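Local coordinates for Amy13K (Eubacterium rectale DSM 17629, PDB 6B3P), which binds starch-type alpha-glucans through two family 26 carbohydrate-binding modules, here with maltoheptaose, and so probably holds a cell-surface alpha-amylase on its substrate, at residues N53-L59 and V73-G79; E82-W86 and V182-S186; K134-G138 and I166-N170. All blocks are in the same frame, centred on the assembly; numbering follows the deposited sequence.

Contact 1: N53-L59 and V73-G79. With FMT (formic acid), chain Q; EDO (1,2-ethanediol), chain M.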
# COMPACT_ATOMS: atom_id res chain seq x y z
N ASN A 53 8.45 -15.49 3.70
CA ASN A 53 9.30 -15.74 2.53
C ASN A 53 10.16 -16.99 2.67
O ASN A 53 11.12 -17.17 1.92
CB ASN A 53 10.20 -14.52 2.25
CG ASN A 53 11.34 -14.38 3.25
OD1 ASN A 53 11.39 -15.06 4.28
ND2 ASN A 53 12.27 -13.47 2.95
N SER A 54 9.82 -17.85 3.63
CA SER A 54 10.53 -19.11 3.79
C SER A 54 10.32 -20.01 2.58
O SER A 54 11.12 -20.91 2.32
CB SER A 54 10.08 -19.83 5.07
OG SER A 54 10.32 -19.04 6.22
N THR A 55 9.23 -19.77 1.85
CA THR A 55 8.84 -20.65 0.75
C THR A 55 8.33 -19.90 -0.47
O THR A 55 8.06 -18.70 -0.42
CB THR A 55 7.73 -21.62 1.18
OG1 THR A 55 6.53 -20.89 1.48
CG2 THR A 55 8.15 -22.43 2.40
N ASP A 56 8.20 -20.63 -1.57
CA ASP A 56 7.41 -20.19 -2.71
C ASP A 56 5.94 -20.46 -2.38
O ASP A 56 5.64 -21.10 -1.38
CB ASP A 56 7.81 -20.92 -3.99
CG ASP A 56 9.24 -20.64 -4.40
OD1 ASP A 56 9.76 -19.55 -4.08
OD2 ASP A 56 9.85 -21.52 -5.05
N TYR A 57 5.04 -19.96 -3.22
CA TYR A 57 3.62 -20.24 -3.08
C TYR A 57 2.97 -20.45 -4.44
O TYR A 57 3.57 -20.17 -5.48
CB TYR A 57 2.90 -19.11 -2.35
CG TYR A 57 3.35 -18.92 -0.92
CD1 TYR A 57 4.48 -18.17 -0.63
CD2 TYR A 57 2.66 -19.48 0.14
CE1 TYR A 57 4.91 -17.99 0.67
CE2 TYR A 57 3.07 -19.30 1.45
CZ TYR A 57 4.20 -18.56 1.71
OH TYR A 57 4.63 -18.37 3.00
N SER A 58 1.75 -20.96 -4.41
CA SER A 58 0.91 -21.06 -5.59
C SER A 58 -0.23 -20.06 -5.48
O SER A 58 -0.72 -19.80 -4.38
CB SER A 58 0.35 -22.47 -5.75
OG SER A 58 1.39 -23.40 -5.98
N LEU A 59 -0.64 -19.51 -6.62
CA LEU A 59 -1.72 -18.54 -6.67
C LEU A 59 -2.86 -19.06 -7.55
O LEU A 59 -2.62 -19.54 -8.66
CB LEU A 59 -1.22 -17.19 -7.21
CG LEU A 59 -2.28 -16.18 -7.65
CD1 LEU A 59 -3.04 -15.62 -6.46
CD2 LEU A 59 -1.65 -15.06 -8.47
N VAL A 73 -0.77 -20.71 -10.70
CA VAL A 73 0.56 -20.25 -11.09
C VAL A 73 1.46 -20.09 -9.86
O VAL A 73 0.98 -19.80 -8.76
CB VAL A 73 0.51 -18.90 -11.85
CG1 VAL A 73 -0.29 -19.05 -13.14
CG2 VAL A 73 -0.06 -17.79 -10.98
N THR A 74 2.76 -20.28 -10.06
CA THR A 74 3.73 -20.24 -8.98
C THR A 74 4.23 -18.82 -8.72
O THR A 74 4.61 -18.10 -9.65
CB THR A 74 4.95 -21.15 -9.28
OG1 THR A 74 4.52 -22.51 -9.40
CG2 THR A 74 6.00 -21.05 -8.18
N LEU A 75 4.23 -18.43 -7.45
CA LEU A 75 4.87 -17.21 -7.00
C LEU A 75 6.21 -17.57 -6.36
O LEU A 75 6.25 -18.07 -5.24
CB LEU A 75 3.99 -16.45 -6.01
CG LEU A 75 2.53 -16.20 -6.42
CD1 LEU A 75 1.81 -15.44 -5.31
CD2 LEU A 75 2.43 -15.46 -7.75
N SER A 76 7.30 -17.33 -7.08
CA SER A 76 8.63 -17.71 -6.61
C SER A 76 9.16 -16.69 -5.61
O SER A 76 10.06 -15.92 -5.91
CB SER A 76 9.59 -17.86 -7.79
OG SER A 76 9.14 -18.86 -8.69
N THR A 77 8.59 -16.72 -4.41
CA THR A 77 8.83 -15.69 -3.40
C THR A 77 9.94 -16.02 -2.40
O THR A 77 10.32 -15.16 -1.60
CB THR A 77 7.55 -15.43 -2.58
OG1 THR A 77 6.96 -16.68 -2.20
CG2 THR A 77 6.55 -14.63 -3.39
N LYS A 78 10.44 -17.25 -2.42
CA LYS A 78 11.40 -17.68 -1.40
C LYS A 78 12.61 -16.75 -1.31
O LYS A 78 13.31 -16.51 -2.30
CB LYS A 78 11.88 -19.10 -1.66
CG LYS A 78 12.81 -19.62 -0.56
CD LYS A 78 13.21 -21.07 -0.78
CE LYS A 78 14.05 -21.57 0.39
NZ LYS A 78 14.51 -22.97 0.20
N GLY A 79 12.84 -16.21 -0.12
CA GLY A 79 14.01 -15.38 0.14
C GLY A 79 13.87 -13.92 -0.24
O GLY A 79 14.75 -13.12 0.04
C FMT Q . 9.64 -23.72 -1.77
O1 FMT Q . 10.21 -22.72 -2.19
O2 FMT Q . 9.24 -23.80 -0.62
C1 EDO M . 16.57 -14.15 -4.12
O1 EDO M . 17.96 -14.09 -4.45
C2 EDO M . 16.37 -14.91 -2.81
O2 EDO M . 15.98 -16.26 -3.10
O HOH W 1 11.78 -24.14 1.17
O HOH W 2 10.01 -21.23 -7.88
O HOH W 3 1.66 -23.53 -8.85
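D56 reaches across to the turn that follows strand 73-75, its OD1 taking the backbone N of K78 at 2.9 Å, nearly end-on to the C-O bond. Aspartate is short enough for this with CG anti to its own carbonyl carbon (chi1 -63°), which swings the carboxylate toward the turn. Close by, T77 OG1 donates to T55 O at 2.9 Å, in the carbonyl plane and on a lone pair, while touching the edge of the Y57 ring at CD1; a short hydroxyl side chain suits both roles. These bonds extend an antiparallel beta hairpin, strands 57-62 and 73-75, at one margin of the N-terminal module's sheet; Y57 with L75 and L59 with V73 are its hydrogen-bonded pairs. With an alanine in place of D56, the K78 N-H is likely to lose its acceptor, leaving the turn less firmly tied. Beyond the last strand pair the two chains are still joined by G79 N to N53 O (2.8 Å); the positive phi of G79 (84°) favours glycine. On the face that carries Y57, L59, V73 and L75, L59 CB packs against L75 CG at 4.0 Å, with V73 CG2 alongside, and L59 also touches A17 and I19.

Contact 2: E82-W86 and V182-S186. With FMT (formic acid), chain B.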
# COMPACT_ATOMS: atom_id res chain seq x y z
N GLU A 82 10.28 -8.39 -1.04
CA GLU A 82 9.02 -7.87 -1.58
C GLU A 82 8.76 -8.43 -2.96
O GLU A 82 9.67 -8.92 -3.63
CB GLU A 82 9.05 -6.35 -1.63
CG GLU A 82 10.16 -5.79 -2.51
CD GLU A 82 10.35 -4.30 -2.30
OE1 GLU A 82 10.87 -3.90 -1.24
OE2 GLU A 82 9.98 -3.53 -3.21
N ALA A 83 7.50 -8.36 -3.41
CA ALA A 83 7.14 -8.82 -4.74
C ALA A 83 5.81 -8.21 -5.18
O ALA A 83 4.82 -8.27 -4.44
CB ALA A 83 7.06 -10.34 -4.78
N GLU A 84 5.79 -7.61 -6.37
CA GLU A 84 4.55 -7.16 -6.98
C GLU A 84 4.33 -7.86 -8.31
O GLU A 84 5.23 -7.91 -9.15
CB GLU A 84 4.55 -5.64 -7.19
CG GLU A 84 3.23 -5.14 -7.77
CD GLU A 84 3.08 -3.63 -7.70
OE1 GLU A 84 4.08 -2.93 -7.45
OE2 GLU A 84 1.94 -3.15 -7.91
N TYR A 85 3.12 -8.40 -8.49
CA TYR A 85 2.76 -9.12 -9.70
C TYR A 85 1.62 -8.43 -10.44
O TYR A 85 0.75 -7.82 -9.82
CB TYR A 85 2.36 -10.56 -9.38
CG TYR A 85 3.49 -11.44 -8.88
CD1 TYR A 85 4.32 -12.10 -9.76
CD2 TYR A 85 3.70 -11.61 -7.51
CE1 TYR A 85 5.35 -12.91 -9.30
CE2 TYR A 85 4.72 -12.41 -7.05
CZ TYR A 85 5.54 -13.06 -7.94
OH TYR A 85 6.56 -13.86 -7.48
N TRP A 86 1.64 -8.54 -11.76
CA TRP A 86 0.52 -8.13 -12.60
C TRP A 86 0.05 -9.33 -13.41
O TRP A 86 0.86 -9.98 -14.07
CB TRP A 86 0.90 -6.99 -13.54
CG TRP A 86 1.14 -5.68 -12.85
CD1 TRP A 86 0.25 -4.65 -12.72
CD2 TRP A 86 2.35 -5.25 -12.21
NE1 TRP A 86 0.83 -3.61 -12.03
CE2 TRP A 86 2.11 -3.95 -11.71
CE3 TRP A 86 3.60 -5.84 -12.01
CZ2 TRP A 86 3.09 -3.23 -11.02
CZ3 TRP A 86 4.57 -5.12 -11.32
CH2 TRP A 86 4.30 -3.83 -10.84
N VAL A 182 8.97 2.09 -0.20
CA VAL A 182 7.98 1.84 -1.25
C VAL A 182 8.14 0.41 -1.75
O VAL A 182 9.13 0.07 -2.40
CB VAL A 182 8.13 2.84 -2.42
CG1 VAL A 182 7.06 2.60 -3.48
CG2 VAL A 182 8.05 4.28 -1.90
N THR A 183 7.15 -0.42 -1.44
CA THR A 183 7.21 -1.85 -1.73
C THR A 183 6.30 -2.25 -2.88
O THR A 183 6.26 -3.42 -3.28
CB THR A 183 6.82 -2.68 -0.48
OG1 THR A 183 5.54 -2.24 -0.00
CG2 THR A 183 7.86 -2.50 0.62
N SER A 184 5.56 -1.29 -3.42
CA SER A 184 4.65 -1.55 -4.54
C SER A 184 4.12 -0.25 -5.11
O SER A 184 4.40 0.83 -4.58
CB SER A 184 3.49 -2.43 -4.08
OG SER A 184 2.51 -1.67 -3.40
N THR A 185 3.34 -0.35 -6.18
CA THR A 185 2.76 0.83 -6.83
C THR A 185 1.61 1.43 -6.01
O THR A 185 1.12 2.51 -6.34
CB THR A 185 2.24 0.49 -8.24
OG1 THR A 185 1.35 -0.64 -8.17
CG2 THR A 185 3.39 0.16 -9.17
N SER A 186 1.19 0.73 -4.97
CA SER A 186 0.11 1.22 -4.10
C SER A 186 0.43 0.96 -2.63
O SER A 186 -0.36 0.35 -1.91
CB SER A 186 -1.22 0.56 -4.48
OG SER A 186 -1.13 -0.85 -4.40
C FMT B . 13.58 -8.87 -3.26
O1 FMT B . 12.64 -8.36 -2.66
O2 FMT B . 14.62 -9.18 -2.69
O HOH W 4 7.83 -4.49 -5.26
O HOH W 5 4.48 -5.60 -2.75
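E84 accepts both direct hydrogen bonds between strand 82-86 and the loop 182-186, one at each carboxylate oxygen, and T185 is the donor of both. OE2 receives the hydroxyl of T185, OG1 to OE2 2.6 Å, on its syn lone pair. OE1 receives the backbone N of T185 at 3.0 Å, also from the syn side but 25° out of the carboxylate plane and rather bent (143° at the hydrogen). Glutamate suits the place because its chain, with CG anti to the backbone N (chi1 -177°) and extended beyond, spans the gap and meets one residue with two acceptors. N6 also donates to OE2, so this oxygen is gripped by at least two donors and the carboxylate is unlikely to rotate.

The fold makes this a junction between the two modules: 82-86 belongs to the sheet of the first, whereas 182-186 is the loop leading into strand 188-192 of the second. That loop is shaped locally by an ST turn, in which S184 OG accepts S186 N at 3.2 Å.

Water and charge add a second set of links. Water 4 donates to E82 OE2 and to T183 O, bridging side chain to backbone, and K160 forms a salt bridge with the same E82 oxygen.

Apolar contact is slight. T185 CG2 meets the edge of the W86 indole, 3.9 Å from CZ2; within the strand, E84 CG lies over one face of the W86 ring, 3.5 Å above its plane and toward the rim. W44 and W99 also meet this indole, with W99 edge-to-face, and Y101 touches T185.

Contact 3: K134-G138 and I166-N170. With GLC (alpha-D-glucopyranose), chain D; GLC (alpha-D-glucopyranose), chain C; EDO (1,2-ethanediol), chain G.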
# COMPACT_ATOMS: atom_id res chain seq x y z
N LYS A 134 8.46 22.09 -0.98
CA LYS A 134 8.12 22.97 0.14
C LYS A 134 9.05 22.78 1.32
O LYS A 134 9.28 21.67 1.79
CB LYS A 134 6.67 22.73 0.58
CG LYS A 134 5.64 23.21 -0.42
CD LYS A 134 4.23 23.15 0.12
CE LYS A 134 3.24 23.65 -0.93
NZ LYS A 134 1.83 23.52 -0.49
N GLU A 135 9.59 23.90 1.81
CA GLU A 135 10.43 23.89 3.00
C GLU A 135 9.54 23.71 4.22
O GLU A 135 8.32 23.81 4.11
CB GLU A 135 11.24 25.18 3.10
CG GLU A 135 12.24 25.35 1.97
CD GLU A 135 13.01 26.65 2.07
OE1 GLU A 135 12.91 27.33 3.12
OE2 GLU A 135 13.72 27.00 1.11
N TRP A 136 10.15 23.43 5.37
CA TRP A 136 9.41 23.27 6.62
C TRP A 136 8.41 24.41 6.79
O TRP A 136 8.74 25.57 6.54
CB TRP A 136 10.38 23.22 7.80
CG TRP A 136 9.73 22.85 9.08
CD1 TRP A 136 9.29 23.69 10.06
CD2 TRP A 136 9.41 21.52 9.53
NE1 TRP A 136 8.73 22.98 11.09
CE2 TRP A 136 8.79 21.64 10.79
CE3 TRP A 136 9.59 20.25 8.98
CZ2 TRP A 136 8.36 20.53 11.51
CZ3 TRP A 136 9.16 19.15 9.70
CH2 TRP A 136 8.55 19.30 10.95
N PRO A 137 7.17 24.10 7.23
CA PRO A 137 6.60 22.85 7.74
C PRO A 137 6.12 21.87 6.66
O PRO A 137 5.51 20.86 6.99
CB PRO A 137 5.42 23.34 8.57
CG PRO A 137 4.92 24.50 7.79
CD PRO A 137 6.14 25.16 7.17
N GLY A 138 6.40 22.18 5.40
CA GLY A 138 5.94 21.36 4.30
C GLY A 138 4.59 21.81 3.77
O GLY A 138 4.28 23.00 3.80
N ILE A 166 7.66 13.81 7.58
CA ILE A 166 7.34 14.17 8.95
C ILE A 166 5.97 14.84 9.00
O ILE A 166 5.69 15.73 8.20
CB ILE A 166 8.40 15.13 9.55
CG1 ILE A 166 9.76 14.45 9.65
CG2 ILE A 166 7.96 15.63 10.93
CD1 ILE A 166 10.90 15.43 9.87
N PHE A 167 5.13 14.40 9.92
CA PHE A 167 3.85 15.07 10.16
C PHE A 167 4.03 16.08 11.30
O PHE A 167 4.75 15.80 12.26
CB PHE A 167 2.75 14.06 10.50
CG PHE A 167 2.36 13.19 9.34
CD1 PHE A 167 1.43 13.63 8.41
CD2 PHE A 167 2.91 11.93 9.18
CE1 PHE A 167 1.06 12.83 7.34
CE2 PHE A 167 2.55 11.12 8.11
CZ PHE A 167 1.62 11.58 7.19
N ASN A 168 3.40 17.24 11.18
CA ASN A 168 3.56 18.29 12.18
C ASN A 168 2.42 19.31 12.13
O ASN A 168 1.58 19.26 11.24
CB ASN A 168 4.89 19.02 11.99
CG ASN A 168 4.94 19.84 10.71
OD1 ASN A 168 4.44 20.96 10.67
ND2 ASN A 168 5.55 19.28 9.67
N ASN A 169 2.40 20.22 13.10
CA ASN A 169 1.38 21.27 13.17
C ASN A 169 1.96 22.67 13.00
O ASN A 169 1.26 23.66 13.18
CB ASN A 169 0.61 21.19 14.49
CG ASN A 169 1.50 21.39 15.71
OD1 ASN A 169 2.70 21.66 15.59
ND2 ASN A 169 0.91 21.26 16.89
N ASN A 170 3.24 22.74 12.63
CA ASN A 170 3.94 24.02 12.50
C ASN A 170 3.85 24.83 13.79
O ASN A 170 3.68 26.05 13.75
CB ASN A 170 3.36 24.83 11.33
CG ASN A 170 4.27 25.97 10.91
OD1 ASN A 170 5.46 25.97 11.20
ND2 ASN A 170 3.70 26.95 10.21
C1 GLC D . 12.56 21.64 10.86
C2 GLC D . 12.23 20.31 11.52
C3 GLC D . 13.25 19.26 11.22
C4 GLC D . 13.46 19.18 9.74
C5 GLC D . 13.82 20.53 9.18
C6 GLC D . 13.99 20.50 7.68
O1 GLC D . 13.65 22.32 11.50
O2 GLC D . 12.15 20.45 12.90
O3 GLC D . 12.82 18.00 11.68
O4 GLC D . 14.48 18.25 9.50
O5 GLC D . 12.80 21.43 9.49
O6 GLC D . 14.49 21.70 7.18
C1 GLC C . 14.07 17.07 8.83
C2 GLC C . 14.66 15.89 9.54
C3 GLC C . 16.15 15.81 9.29
C4 GLC C . 16.44 15.85 7.82
C5 GLC C . 15.80 17.07 7.20
C6 GLC C . 16.05 17.15 5.71
O2 GLC C . 14.37 15.98 10.91
O3 GLC C . 16.66 14.63 9.82
O4 GLC C . 17.84 15.78 7.60
O5 GLC C . 14.42 17.03 7.46
O6 GLC C . 15.55 18.31 5.12
C1 EDO G . 7.99 23.51 14.35
O1 EDO G . 7.15 24.19 13.40
C2 EDO G . 7.39 22.15 14.68
O2 EDO G . 6.02 22.10 14.27
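The indole of W136 is sandwiched: N168 lies over one face and a glucose of the bound glycan (chain D) over the other. N168 ND2 sits 3.2 Å above the ring plane, toward the rim, with ring and amide planes 28° apart. C1 of the chain D glucose lies 3.4 Å above the other face, likewise toward the rim. At the edge, I166 CG2 touches W136 CH2 at 3.7 Å, and W136 NE1 donates to O1 of a 1,2-ethanediol, probably from the crystallisation liquor. This is the aromatic platform of a starch-binding module of family 26, where a flat ring packs against the face of a pyranose. Tryptophan suits it by offering a broad surface, and the side chain swings to the far side of CB from its N (chi1 -171°), placing the ring between N168 and the sugar. Y119, edge-to-face with the indole, and Q174 also line the site; both, like N177, hydrogen-bond the glycan. I166 CD1 reaches the sugars, 3.7 Å from O3 of the chain D glucose.

Behind the platform, N168 acts as second shell. Its ND2 donates to P137 O at 3.1 Å, almost straight (173° at the hydrogen) and in the plane of its own amide, which helps fix the amide's rotation beneath the indole. P137 follows a cis peptide bond, which proline tolerates more readily than other residues, and its ring packs against the amide of N170, P137 CG to N170 CG 3.5 Å. The other end of the N168 amide, OD1, forms an Asx turn by accepting N170 N at 2.9 Å on an in-plane lone pair.

In the fold
Strand 73-75 of contact 1 and strand 82-87 of contact 2 follow each other in the chain and lie in one sheet; the contact centres are about 15 Å apart, and they touch where Y85 OH packs beside L75 and lies 3.6 Å from S76 N. Contact 2 then ties that first module to the second, and contact 3 lies nested in the long loop it closes, about 28 Å away between centres. Contacts 1 and 3 stand on opposite sides of the chain's centre, about 41 Å between centres. Contact 3 holds part of one glycan pocket; the other, which includes Y18, Y20 and W30, belongs to the first module, and Y20 bonds through its backbone to S58 of contact 1.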